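Long-range contacts in DNA repair protein RECN (Deinococcus radiodurans, PDB 4ABY), which probably binds and hydrolyses ATP through its SMC-like head domain, the part crystallised here, and may act in recombinational repair of damaged DNA: residues R148-W153 with P317-D322; L312-P317 with D345-L350; G61-T66 with H364-E369. One frame throughout, in Å; residues are numbered along the deposited sequence.

Contact 1: residues R148-W153 with P317-D322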
loop_
_atom_site.group_PDB
_atom_site.type_symbol
_atom_site.label_atom_id
_atom_site.label_comp_id
_atom_site.label_asym_id
_atom_site.label_seq_id
_atom_site.Cartn_x
_atom_site.Cartn_y
_atom_site.Cartn_z
ATOM N N ARG A 148 -6.771 6.970 4.738
ATOM C CA ARG A 148 -7.062 7.494 3.409
ATOM C C ARG A 148 -6.077 6.977 2.361
ATOM O O ARG A 148 -6.470 6.604 1.255
ATOM C CB ARG A 148 -7.024 9.026 3.419
ATOM C CG ARG A 148 -7.953 9.702 4.421
ATOM C CD ARG A 148 -9.411 9.361 4.169
ATOM N NE ARG A 148 -10.323 10.313 4.802
ATOM C CZ ARG A 148 -10.624 10.324 6.101
ATOM N NH1 ARG A 148 -10.074 9.438 6.925
ATOM N NH2 ARG A 148 -11.470 11.228 6.580
ATOM N N LEU A 149 -4.797 6.967 2.720
ATOM C CA LEU A 149 -3.729 6.605 1.797
ATOM C C LEU A 149 -3.024 5.314 2.177
ATOM O O LEU A 149 -2.886 4.983 3.350
ATOM C CB LEU A 149 -2.687 7.718 1.731
ATOM C CG LEU A 149 -2.819 8.761 0.626
ATOM C CD1 LEU A 149 -1.641 9.714 0.689
ATOM C CD2 LEU A 149 -2.885 8.085 -0.731
ATOM N N THR A 150 -2.561 4.595 1.164
ATOM C CA THR A 150 -1.683 3.451 1.355
ATOM C C THR A 150 -0.621 3.502 0.272
ATOM O O THR A 150 -0.936 3.356 -0.903
ATOM C CB THR A 150 -2.437 2.130 1.209
ATOM O OG1 THR A 150 -3.375 1.988 2.280
ATOM C CG2 THR A 150 -1.467 0.976 1.246
ATOM N N ILE A 151 0.628 3.734 0.649
ATOM C CA ILE A 151 1.708 3.688 -0.326
ATOM C C ILE A 151 2.481 2.391 -0.168
ATOM O O ILE A 151 2.966 2.089 0.920
ATOM C CB ILE A 151 2.679 4.862 -0.176
ATOM C CG1 ILE A 151 2.037 6.157 -0.671
ATOM C CG2 ILE A 151 3.951 4.592 -0.953
ATOM C CD1 ILE A 151 1.262 6.888 0.379
ATOM N N HIS A 152 2.601 1.623 -1.246
ATOM C CA HIS A 152 3.221 0.308 -1.136
ATOM C C HIS A 152 4.685 0.240 -1.520
ATOM O O HIS A 152 5.160 0.968 -2.392
ATOM C CB HIS A 152 2.418 -0.770 -1.857
ATOM C CG HIS A 152 1.226 -1.238 -1.087
ATOM N ND1 HIS A 152 1.309 -1.681 0.214
ATOM C CD2 HIS A 152 -0.079 -1.329 -1.433
ATOM C CE1 HIS A 152 0.105 -2.024 0.636
ATOM N NE2 HIS A 152 -0.755 -1.820 -0.344
ATOM N N TRP A 153 5.363 -0.697 -0.861
ATOM C CA TRP A 153 6.811 -0.762 -0.797
ATOM C C TRP A 153 7.217 0.240 0.283
ATOM O O TRP A 153 7.512 -0.163 1.402
ATOM C CB TRP A 153 7.425 -0.558 -2.193
ATOM C CG TRP A 153 8.873 -0.115 -2.342
ATOM C CD1 TRP A 153 9.484 0.204 -3.523
ATOM C CD2 TRP A 153 9.863 0.081 -1.319
ATOM N NE1 TRP A 153 10.779 0.583 -3.304
ATOM C CE2 TRP A 153 11.040 0.520 -1.962
ATOM C CE3 TRP A 153 9.877 -0.068 0.067
ATOM C CZ2 TRP A 153 12.210 0.806 -1.266
ATOM C CZ3 TRP A 153 11.035 0.223 0.756
ATOM C CH2 TRP A 153 12.188 0.652 0.088
ATOM N N PRO A 317 -9.349 4.144 0.543
ATOM C CA PRO A 317 -9.919 4.600 -0.730
ATOM C C PRO A 317 -8.866 4.769 -1.818
ATOM O O PRO A 317 -9.181 4.607 -2.997
ATOM C CB PRO A 317 -10.529 5.967 -0.376
ATOM C CG PRO A 317 -9.902 6.362 0.916
ATOM C CD PRO A 317 -9.632 5.084 1.640
ATOM N N SER A 318 -7.639 5.100 -1.422
ATOM C CA SER A 318 -6.551 5.332 -2.371
ATOM C C SER A 318 -5.348 4.477 -2.023
ATOM O O SER A 318 -5.006 4.326 -0.853
ATOM C CB SER A 318 -6.142 6.803 -2.369
ATOM O OG SER A 318 -7.241 7.638 -2.691
ATOM N N VAL A 319 -4.719 3.909 -3.050
ATOM C CA VAL A 319 -3.532 3.074 -2.879
ATOM C C VAL A 319 -2.448 3.449 -3.890
ATOM O O VAL A 319 -2.748 3.819 -5.023
ATOM C CB VAL A 319 -3.868 1.579 -3.030
ATOM C CG1 VAL A 319 -2.640 0.728 -2.742
ATOM C CG2 VAL A 319 -5.017 1.197 -2.109
ATOM N N VAL A 320 -1.195 3.396 -3.453
ATOM C CA VAL A 320 -0.076 3.749 -4.316
ATOM C C VAL A 320 0.954 2.630 -4.410
ATOM O O VAL A 320 1.396 2.093 -3.396
ATOM C CB VAL A 320 0.623 5.034 -3.834
ATOM C CG1 VAL A 320 1.897 5.274 -4.629
ATOM C CG2 VAL A 320 -0.317 6.224 -3.948
ATOM N N PHE A 321 1.338 2.294 -5.636
ATOM C CA PHE A 321 2.347 1.273 -5.867
ATOM C C PHE A 321 3.522 1.924 -6.580
ATOM O O PHE A 321 3.341 2.604 -7.589
ATOM C CB PHE A 321 1.778 0.133 -6.713
ATOM C CG PHE A 321 0.593 -0.549 -6.093
ATOM C CD1 PHE A 321 0.766 -1.616 -5.227
ATOM C CD2 PHE A 321 -0.694 -0.123 -6.374
ATOM C CE1 PHE A 321 -0.322 -2.246 -4.654
ATOM C CE2 PHE A 321 -1.787 -0.750 -5.804
ATOM C CZ PHE A 321 -1.600 -1.812 -4.943
ATOM N N ASP A 322 4.716 1.666 -6.111
ATOM C CA ASP A 322 5.889 2.181 -6.752
ATOM C C ASP A 322 6.694 1.067 -7.336
ATOM O O ASP A 322 7.023 0.136 -6.664
ATOM C CB ASP A 322 6.779 2.812 -5.721
ATOM C CG ASP A 322 7.911 3.558 -6.316
ATOM O OD1 ASP A 322 7.794 4.017 -7.449
ATOM O OD2 ASP A 322 8.917 3.704 -5.641
#
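The Walker B strand of the SMC-like ATPase head, S318 to F321, carries the short parallel strand L149 to H152 at its side, with I151 paired to V320 in the middle. V320 N donates to T150 O at 2.6 Å and V320 O accepts from H152 N, so V320 grips the backbone before and after I151. The start is slacker: S318 N reaches R148 O at 3.3 Å, and the bond from T150 N to S318 O is weak. I151 and V320 lie side by side, CG1 of I151 resting 3.6 Å from CB of V320; such branched aliphatics suit a buried sheet face, V320 packing on I76 of helix 69-83 and I151 on L84. On the face of T150, V319 and F321, the H152 ring sets CD2 3.4 Å from CE1 of F321, the two ring planes inclined by 33°. V319, its CG1 anti to the backbone N (chi1 -176°), brings that methyl to 3.5 Å from the same H152 CD2. S156 OG, bonded to ND1 of the buried H152, makes a histidine tolerable here. Where the strands end, the edge of the W153 indole lies by D322, CD1 being 4.0 Å from D322 O. D322 OD2 bonds Q154 NE2 and its side chain nears K73 of the predicted ATP site, consistent with Q154 being the Q-loop glutamine beside the Walker B aspartate of ABC-type ATPases.

Contact 2: residues L312-P317 with D345-L350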
loop_
_atom_site.group_PDB
_atom_site.type_symbol
_atom_site.label_atom_id
_atom_site.label_comp_id
_atom_site.label_asym_id
_atom_site.label_seq_id
_atom_site.Cartn_x
_atom_site.Cartn_y
_atom_site.Cartn_z
ATOM N N LEU A 312 -7.855 -9.919 -1.477
ATOM C CA LEU A 312 -8.519 -9.748 -0.183
ATOM C C LEU A 312 -9.122 -8.358 0.015
ATOM O O LEU A 312 -9.904 -8.142 0.937
ATOM C CB LEU A 312 -7.550 -10.052 0.963
ATOM C CG LEU A 312 -7.059 -11.494 1.090
ATOM C CD1 LEU A 312 -6.084 -11.619 2.246
ATOM C CD2 LEU A 312 -8.238 -12.434 1.278
ATOM N N GLY A 313 -8.746 -7.416 -0.842
ATOM C CA GLY A 313 -9.272 -6.066 -0.760
ATOM C C GLY A 313 -8.329 -5.063 -0.118
ATOM O O GLY A 313 -7.494 -5.416 0.713
ATOM N N ALA A 314 -8.464 -3.802 -0.517
ATOM C CA ALA A 314 -7.704 -2.714 0.084
ATOM C C ALA A 314 -8.497 -2.123 1.244
ATOM O O ALA A 314 -9.722 -2.230 1.281
ATOM C CB ALA A 314 -7.398 -1.643 -0.949
ATOM N N ASP A 315 -7.798 -1.500 2.188
ATOM C CA ASP A 315 -8.445 -0.946 3.375
ATOM C C ASP A 315 -8.506 0.579 3.360
ATOM O O ASP A 315 -8.873 1.203 4.356
ATOM C CB ASP A 315 -7.773 -1.451 4.661
ATOM C CG ASP A 315 -6.258 -1.290 4.644
ATOM O OD1 ASP A 315 -5.643 -1.424 3.562
ATOM O OD2 ASP A 315 -5.673 -1.042 5.723
ATOM N N THR A 316 -8.158 1.168 2.222
ATOM C CA THR A 316 -8.189 2.614 2.057
ATOM C C THR A 316 -8.697 2.978 0.667
ATOM O O THR A 316 -8.504 2.225 -0.284
ATOM C CB THR A 316 -6.795 3.229 2.254
ATOM O OG1 THR A 316 -5.894 2.697 1.273
ATOM C CG2 THR A 316 -6.264 2.925 3.646
ATOM N N PRO A 317 -9.349 4.144 0.543
ATOM C CA PRO A 317 -9.919 4.600 -0.730
ATOM C C PRO A 317 -8.866 4.769 -1.818
ATOM O O PRO A 317 -9.181 4.607 -2.997
ATOM C CB PRO A 317 -10.529 5.967 -0.376
ATOM C CG PRO A 317 -9.902 6.362 0.916
ATOM C CD PRO A 317 -9.632 5.084 1.640
ATOM N N ASP A 345 -11.617 -1.064 -9.553
ATOM C CA ASP A 345 -13.071 -1.215 -9.601
ATOM C C ASP A 345 -13.718 -0.780 -8.297
ATOM O O ASP A 345 -14.931 -0.617 -8.224
ATOM C CB ASP A 345 -13.457 -2.669 -9.877
ATOM C CG ASP A 345 -13.384 -3.029 -11.343
ATOM O OD1 ASP A 345 -13.069 -2.149 -12.169
ATOM O OD2 ASP A 345 -13.644 -4.203 -11.670
ATOM N N THR A 346 -12.899 -0.609 -7.267
ATOM C CA THR A 346 -13.382 -0.227 -5.951
ATOM C C THR A 346 -12.497 0.861 -5.345
ATOM O O THR A 346 -12.845 1.461 -4.330
ATOM C CB THR A 346 -13.424 -1.447 -5.007
ATOM O OG1 THR A 346 -12.331 -2.327 -5.308
ATOM C CG2 THR A 346 -14.732 -2.202 -5.181
ATOM N N ARG A 347 -11.354 1.120 -5.976
ATOM C CA ARG A 347 -10.375 2.034 -5.387
ATOM C C ARG A 347 -9.804 3.004 -6.382
ATOM O O ARG A 347 -10.050 2.895 -7.583
ATOM C CB ARG A 347 -9.208 1.255 -4.801
ATOM C CG ARG A 347 -9.153 1.237 -3.287
ATOM C CD ARG A 347 -9.866 0.034 -2.715
ATOM N NE ARG A 347 -10.342 0.301 -1.362
ATOM C CZ ARG A 347 -11.187 -0.498 -0.729
ATOM N NH1 ARG A 347 -11.616 -1.587 -1.347
ATOM N NH2 ARG A 347 -11.603 -0.224 0.501
ATOM N N GLN A 348 -9.059 3.972 -5.863
ATOM C CA GLN A 348 -8.230 4.842 -6.680
ATOM C C GLN A 348 -6.816 4.317 -6.520
ATOM O O GLN A 348 -6.259 4.360 -5.422
ATOM C CB GLN A 348 -8.309 6.285 -6.175
ATOM C CG GLN A 348 -7.506 7.292 -6.982
ATOM C CD GLN A 348 -7.513 8.674 -6.354
ATOM O OE1 GLN A 348 -7.482 8.813 -5.133
ATOM N NE2 GLN A 348 -7.555 9.701 -7.188
ATOM N N VAL A 349 -6.247 3.791 -7.600
ATOM C CA VAL A 349 -4.882 3.281 -7.565
ATOM C C VAL A 349 -3.976 4.205 -8.368
ATOM O O VAL A 349 -4.273 4.560 -9.506
ATOM C CB VAL A 349 -4.788 1.821 -8.063
ATOM C CG1 VAL A 349 -6.158 1.169 -8.051
ATOM C CG2 VAL A 349 -4.185 1.759 -9.443
ATOM N N LEU A 350 -2.884 4.617 -7.742
ATOM C CA LEU A 350 -1.964 5.561 -8.349
ATOM C C LEU A 350 -0.620 4.895 -8.604
ATOM O O LEU A 350 0.091 4.532 -7.668
ATOM C CB LEU A 350 -1.785 6.764 -7.427
ATOM C CG LEU A 350 -3.069 7.509 -7.049
ATOM C CD1 LEU A 350 -2.901 8.272 -5.747
ATOM C CD2 LEU A 350 -3.495 8.445 -8.165
#
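Bent at chi2 (92°) and then nearly extended (chi3 -154°), the R347 chain lies across the loop A314 to P317 and brings its guanidinium group among the carbonyls there. R347 NE donates to T316 O at 2.9 Å, coming from above the carbonyl plane. A314 O lies over one face of the guanidinium, too poorly aligned with NH1 and NH2 for a hydrogen bond, although an electrostatic attraction is likely. A314 suits its place by being small: its CB sits 3.5 Å from R347 CD while also touching L343 of helix 330-343. The contact lies at the start of both strands of a beta-alpha-beta crossover, made of strand 318-321, helix 330-343 and the neighbouring parallel strand 348-352. Shortening R347 to an alanine here would take away the NE donor, which is likely to leave T316 O without this partner and open a gap beside A314 CB. Next along the chain, Q348 N makes a nearly straight bond to P317 O (2.9 Å, 172°); proline, having no N-H, still offers its carbonyl to the adjacent strand. The side-chain OE1 of Q348 is hydrogen-bonded to S318 OG and L40 N.

Contact 3: residues G61-T66 with H364-E369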
loop_
_atom_site.group_PDB
_atom_site.type_symbol
_atom_site.label_atom_id
_atom_site.label_comp_id
_atom_site.label_asym_id
_atom_site.label_seq_id
_atom_site.Cartn_x
_atom_site.Cartn_y
_atom_site.Cartn_z
ATOM N N GLY A 61 -10.329 6.019 -10.896
ATOM C CA GLY A 61 -9.952 4.683 -10.480
ATOM C C GLY A 61 -8.463 4.515 -10.653
ATOM O O GLY A 61 -7.678 4.923 -9.802
ATOM N N PHE A 62 -8.079 3.927 -11.777
ATOM C CA PHE A 62 -6.678 3.697 -12.094
ATOM C C PHE A 62 -6.070 4.923 -12.768
ATOM O O PHE A 62 -6.402 5.251 -13.907
ATOM C CB PHE A 62 -6.556 2.468 -12.996
ATOM C CG PHE A 62 -5.147 2.111 -13.353
ATOM C CD1 PHE A 62 -4.079 2.781 -12.787
ATOM C CD2 PHE A 62 -4.893 1.094 -14.252
ATOM C CE1 PHE A 62 -2.784 2.449 -13.116
ATOM C CE2 PHE A 62 -3.601 0.754 -14.585
ATOM C CZ PHE A 62 -2.542 1.433 -14.017
ATOM N N CYS A 63 -5.175 5.597 -12.053
ATOM C CA CYS A 63 -4.481 6.757 -12.589
ATOM C C CYS A 63 -3.042 6.405 -12.912
ATOM O O CYS A 63 -2.287 6.002 -12.034
ATOM C CB CYS A 63 -4.514 7.900 -11.584
ATOM S SG CYS A 63 -6.171 8.372 -11.102
ATOM N N ALA A 64 -2.661 6.556 -14.175
ATOM C CA ALA A 64 -1.305 6.232 -14.591
ATOM C C ALA A 64 -0.501 7.496 -14.823
ATOM O O ALA A 64 -0.979 8.444 -15.443
ATOM C CB ALA A 64 -1.321 5.378 -15.842
ATOM N N PHE A 65 0.724 7.509 -14.317
ATOM C CA PHE A 65 1.623 8.627 -14.535
ATOM C C PHE A 65 2.820 8.175 -15.364
ATOM O O PHE A 65 3.542 7.250 -14.986
ATOM C CB PHE A 65 2.048 9.226 -13.199
ATOM C CG PHE A 65 0.921 9.875 -12.456
ATOM C CD1 PHE A 65 -0.065 9.106 -11.862
ATOM C CD2 PHE A 65 0.826 11.256 -12.370
ATOM C CE1 PHE A 65 -1.115 9.700 -11.182
ATOM C CE2 PHE A 65 -0.223 11.853 -11.691
ATOM C CZ PHE A 65 -1.191 11.074 -11.096
ATOM N N THR A 66 3.020 8.814 -16.491
ATOM C CA THR A 66 4.052 8.461 -17.410
ATOM C C THR A 66 4.803 9.689 -17.819
ATOM O O THR A 66 4.548 10.733 -17.330
ATOM C CB THR A 66 3.467 7.789 -18.587
ATOM O OG1 THR A 66 2.732 8.719 -19.329
ATOM C CG2 THR A 66 2.537 6.828 -18.136
ATOM N N HIS A 364 -7.414 7.113 -16.170
ATOM C CA HIS A 364 -6.907 8.440 -16.438
ATOM C C HIS A 364 -5.419 8.338 -16.686
ATOM O O HIS A 364 -4.686 7.777 -15.878
ATOM C CB HIS A 364 -7.205 9.366 -15.263
ATOM C CG HIS A 364 -8.660 9.450 -14.921
ATOM N ND1 HIS A 364 -9.506 10.377 -15.491
ATOM C CD2 HIS A 364 -9.423 8.708 -14.084
ATOM C CE1 HIS A 364 -10.726 10.208 -15.012
ATOM N NE2 HIS A 364 -10.702 9.203 -14.156
ATOM N N HIS A 365 -4.981 8.859 -17.823
ATOM C CA HIS A 365 -3.578 8.795 -18.192
ATOM C C HIS A 365 -2.963 10.182 -18.059
ATOM O O HIS A 365 -3.272 11.092 -18.829
ATOM C CB HIS A 365 -3.431 8.268 -19.620
ATOM C CG HIS A 365 -2.016 7.993 -20.027
ATOM N ND1 HIS A 365 -1.671 6.942 -20.848
ATOM C CD2 HIS A 365 -0.862 8.634 -19.727
ATOM C CE1 HIS A 365 -0.363 6.948 -21.036
ATOM N NE2 HIS A 365 0.151 7.964 -20.368
ATOM N N TYR A 366 -2.108 10.342 -17.057
ATOM C CA TYR A 366 -1.441 11.610 -16.825
ATOM C C TYR A 366 -0.049 11.562 -17.425
ATOM O O TYR A 366 0.623 10.539 -17.349
ATOM C CB TYR A 366 -1.366 11.905 -15.325
ATOM C CG TYR A 366 -2.719 12.114 -14.692
ATOM C CD1 TYR A 366 -3.306 13.370 -14.666
ATOM C CD2 TYR A 366 -3.416 11.056 -14.136
ATOM C CE1 TYR A 366 -4.548 13.564 -14.098
ATOM C CE2 TYR A 366 -4.661 11.241 -13.565
ATOM C CZ TYR A 366 -5.221 12.497 -13.552
ATOM O OH TYR A 366 -6.461 12.686 -12.983
ATOM N N LYS A 367 0.382 12.658 -18.039
ATOM C CA LYS A 367 1.745 12.729 -18.543
ATOM C C LYS A 367 2.537 13.763 -17.764
ATOM O O LYS A 367 2.121 14.912 -17.632
ATOM C CB LYS A 367 1.785 13.046 -20.040
ATOM C CG LYS A 367 3.174 12.883 -20.636
ATOM C CD LYS A 367 3.233 13.267 -22.103
ATOM C CE LYS A 367 4.620 13.001 -22.679
ATOM N NZ LYS A 367 4.733 13.407 -24.105
ATOM N N VAL A 368 3.675 13.341 -17.231
ATOM C CA VAL A 368 4.557 14.257 -16.538
ATOM C C VAL A 368 5.557 14.808 -17.546
ATOM O O VAL A 368 6.290 14.058 -18.193
ATOM C CB VAL A 368 5.279 13.578 -15.361
ATOM C CG1 VAL A 368 6.162 14.575 -14.645
ATOM C CG2 VAL A 368 4.268 12.980 -14.400
ATOM N N GLU A 369 5.561 16.127 -17.684
ATOM C CA GLU A 369 6.360 16.798 -18.699
ATOM C C GLU A 369 7.336 17.798 -18.115
ATOM O O GLU A 369 7.378 18.018 -16.910
ATOM C CB GLU A 369 5.459 17.505 -19.706
ATOM C CG GLU A 369 4.886 16.589 -20.755
ATOM C CD GLU A 369 3.828 17.271 -21.586
ATOM O OE1 GLU A 369 3.185 18.207 -21.063
ATOM O OE2 GLU A 369 3.639 16.868 -22.755
#
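F65 and Y366 are neighbours on two parallel strands of the P-loop ATPase core, where strand 62-67 runs directly into the predicted ATP-binding loop that begins at G67. Backbone bonds hold the pair. H364 N donates to F62 O and A64 N to H364 O; Y366 N then meets A64 O at 2.7 Å, T66 N meets Y366 O, and V368 N meets T66 O at 2.8 Å. This unbroken series fixes the register of C63 to T66 against H364 to K367.

Aromatic packing dominates the face that carries C63, F65, H364 and Y366. The rings of F65 and Y366 form an offset stack, 4.8 Å between centroids with planes 13° apart. CB of Y366 also stands over the F65 ring in a CH-pi contact, 4.0 Å from its centroid, and V368 CG2 comes to the edge of that ring. C63 lies at the Y366 edge, its CB 3.9 Å from Y366 CE2 and its SG forming a sulfur-aromatic contact there. The buried Y366 hydroxyl has weak bonds to G59 N and E57 O.

A side-chain hydrogen bond between the strands lies on the other face, that of T66 and H365, where E392, I393 and M396 of helix 387-398 pack. Threonine suits this site because it offers both a methyl and a hydroxyl to H365, whose side chain it crosses at about a right angle. With T66 OG1 lying between its own backbone N and carbonyl carbon (chi1 69°), the hydroxyl meets the histidine in the ring plane, OG1 hydrogen-bonded to H365 NE2 at 2.9 Å.

Overall arrangement
All three contacts belong to one mixed sheet, whose strands run in the order 149-152, 318-321, 348-352, 62-67, 364-373, 376-383, with 149-152 and 376-383 at the outer edges within this chain. Contacts 1 and 2 have centres about 8 Å apart, share P317 and touch through S318 with Q348 and T150 with T316; their segments alternate along the chain. Both are nested in the loop closed by contact 3, whose centre is about 15 Å from contact 1 and 17 Å from contact 2. V349 joins contacts 2 and 3 through probable backbone hydrogen bonds to G61 and C63. Distant sequence thus converges on one core, setting the Walker A loop after strand 62-67 near the Walker B strand 318-321.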